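Local coordinates for hypothetical protein S4005 (Shigella flexneri 2a, PDB 1Z67), which is of unknown function but shows a new, mostly helical fold with a homeodomain motif, at residues N76-L81 and V87-A92. Residues are numbered along the deposited sequence; the frame is centred on the assembly and turned at random.
Sequences NAVSDL and VDTSTA. With NA (sodium ion), chain B.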
loop_
_atom_site.group_PDB
_atom_site.type_symbol
_atom_site.label_atom_id
_atom_site.label_comp_id
_atom_site.label_asym_id
_atom_site.label_seq_id
_atom_site.Cartn_x
_atom_site.Cartn_y
_atom_site.Cartn_z
ATOM N N ASN A 76 8.686 -11.698 -2.334
ATOM C CA ASN A 76 7.524 -12.339 -2.936
ATOM C C ASN A 76 6.265 -11.474 -2.865
ATOM O O ASN A 76 5.542 -11.349 -3.850
ATOM C CB ASN A 76 7.251 -13.673 -2.270
ATOM C CG ASN A 76 8.297 -14.678 -2.586
ATOM O OD1 ASN A 76 9.228 -14.405 -3.354
ATOM N ND2 ASN A 76 8.160 -15.858 -2.005
ATOM N N ALA A 77 6.010 -10.907 -1.682
ATOM C CA ALA A 77 4.856 -10.000 -1.492
ATOM C C ALA A 77 4.898 -8.831 -2.481
ATOM O O ALA A 77 3.891 -8.495 -3.132
ATOM C CB ALA A 77 4.805 -9.476 -0.062
ATOM N N VAL A 78 6.051 -8.190 -2.568
ATOM C CA VAL A 78 6.156 -7.034 -3.469
ATOM C C VAL A 78 6.039 -7.457 -4.934
ATOM O O VAL A 78 5.353 -6.791 -5.719
ATOM C CB VAL A 78 7.419 -6.226 -3.171
ATOM C CG1 VAL A 78 7.535 -5.034 -4.112
ATOM C CG2 VAL A 78 7.352 -5.737 -1.720
ATOM N N SER A 79 6.665 -8.590 -5.289
ATOM C CA SER A 79 6.574 -9.139 -6.639
ATOM C C SER A 79 5.118 -9.484 -6.998
ATOM O O SER A 79 4.700 -9.321 -8.144
ATOM C CB SER A 79 7.474 -10.381 -6.780
ATOM O OG SER A 79 7.292 -10.988 -8.045
ATOM N N ASP A 80 4.343 -9.945 -6.013
ATOM C CA ASP A 80 2.916 -10.205 -6.217
ATOM C C ASP A 80 2.199 -8.928 -6.723
ATOM O O ASP A 80 1.403 -8.966 -7.670
ATOM C CB ASP A 80 2.249 -10.696 -4.905
ATOM C CG ASP A 80 2.670 -12.146 -4.495
ATOM O OD1 ASP A 80 3.237 -12.879 -5.343
ATOM O OD2 ASP A 80 2.446 -12.520 -3.325
ATOM N N LEU A 81 2.484 -7.792 -6.095
ATOM C CA LEU A 81 1.868 -6.535 -6.557
ATOM C C LEU A 81 2.382 -6.164 -7.969
ATOM O O LEU A 81 1.597 -5.769 -8.843
ATOM C CB LEU A 81 2.151 -5.429 -5.574
ATOM C CG LEU A 81 1.630 -4.060 -6.024
ATOM C CD1 LEU A 81 0.087 -4.076 -6.170
ATOM C CD2 LEU A 81 2.051 -3.030 -5.002
ATOM N N VAL A 87 4.501 -4.977 -13.884
ATOM C CA VAL A 87 5.799 -4.342 -13.682
ATOM C C VAL A 87 6.789 -5.159 -12.808
ATOM O O VAL A 87 6.416 -6.112 -12.092
ATOM C CB VAL A 87 5.656 -2.877 -13.128
ATOM C CG1 VAL A 87 4.706 -1.991 -13.998
ATOM C CG2 VAL A 87 5.183 -2.888 -11.642
ATOM N N ASP A 88 8.045 -4.732 -12.816
ATOM C CA ASP A 88 9.079 -5.357 -12.002
ATOM C C ASP A 88 8.947 -4.978 -10.511
ATOM O O ASP A 88 8.282 -3.992 -10.122
ATOM C CB ASP A 88 10.440 -4.907 -12.474
ATOM C CG ASP A 88 10.629 -3.404 -12.293
ATOM O OD1 ASP A 88 10.049 -2.609 -13.071
ATOM O OD2 ASP A 88 11.326 -3.022 -11.348
ATOM N N THR A 89 9.631 -5.775 -9.700
ATOM C CA THR A 89 9.534 -5.665 -8.241
ATOM C C THR A 89 9.976 -4.309 -7.697
ATOM O O THR A 89 9.368 -3.761 -6.763
ATOM C CB THR A 89 10.333 -6.815 -7.588
ATOM O OG1 THR A 89 9.729 -8.058 -7.978
ATOM C CG2 THR A 89 10.317 -6.692 -6.067
ATOM N N SER A 90 10.993 -3.726 -8.310
ATOM C CA SER A 90 11.491 -2.432 -7.885
ATOM C C SER A 90 10.476 -1.320 -8.167
ATOM O O SER A 90 10.231 -0.483 -7.304
ATOM C CB SER A 90 12.820 -2.156 -8.589
ATOM O OG SER A 90 13.322 -0.875 -8.271
ATOM N N THR A 91 9.839 -1.339 -9.328
ATOM C CA THR A 91 8.804 -0.350 -9.604
ATOM C C THR A 91 7.645 -0.508 -8.599
ATOM O O THR A 91 7.125 0.483 -8.068
ATOM C CB THR A 91 8.292 -0.556 -11.024
ATOM O OG1 THR A 91 9.354 -0.309 -11.943
ATOM C CG2 THR A 91 7.107 0.400 -11.361
ATOM N N ALA A 92 7.246 -1.751 -8.322
ATOM C CA ALA A 92 6.191 -1.981 -7.323
ATOM C C ALA A 92 6.595 -1.484 -5.937
ATOM O O ALA A 92 5.769 -0.913 -5.228
ATOM C CB ALA A 92 5.868 -3.424 -7.283
HETATM NA NA NA B . 5.376 -13.458 -6.387
HETATM O O HOH W 1 7.160 -7.962 -9.958
HETATM O O HOH W 2 7.406 -15.195 -6.618
#
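V78 has CG1 anti to its own nitrogen (chi1 180°), and T89 does the same with CG2 (chi1 -63° for OG1), which brings these two methyls together at 3.8 Å. The two side chains cross at about a right angle, and V78 CG1 also rests 3.5 Å from T89 O, on the first turn of helix 89-106. The same methyl meets A92 CB at 3.9 Å, roughly perpendicular to the direction of T89 CG2. That small alanine methyl points straight at helix 75-85 and lies 3.7 Å from V78 O. L81 extends the apolar seam more loosely, CD2 being 4.5 Å from A92 CB, and carries it on to L96 further along helix 89-106.

The other branch of T89, OG1, lies against S79 CB rather than the serine hydroxyl, which in the modelled conformer, one of two, is hydrogen-bonded to Q83. One water bridges the polar edge of the contact. It donates to V87 O at 2.9 Å and, weakly, to S79 O, and it also hydrogen-bonds T89 OG1. Just ahead of the second helix, D88 is its N-cap. OD2 accepts from T91 N with an angle of 155°, the donor standing well above the carboxylate plane, while T91 OG1 donates to OD1 at 2.7 Å on the syn side. D80 faces away from this interface; its OD1 binds the sodium ion along with Q83, and OD2 accepts from Q32.

Here consecutive helices of this HTH-clan protein are joined by a short turn. With no direct hydrogen bond between them, these two segments meet through methyl packing and a partly weak water bridge, while the D88 carboxylate probably offsets the positive end of the helix dipole.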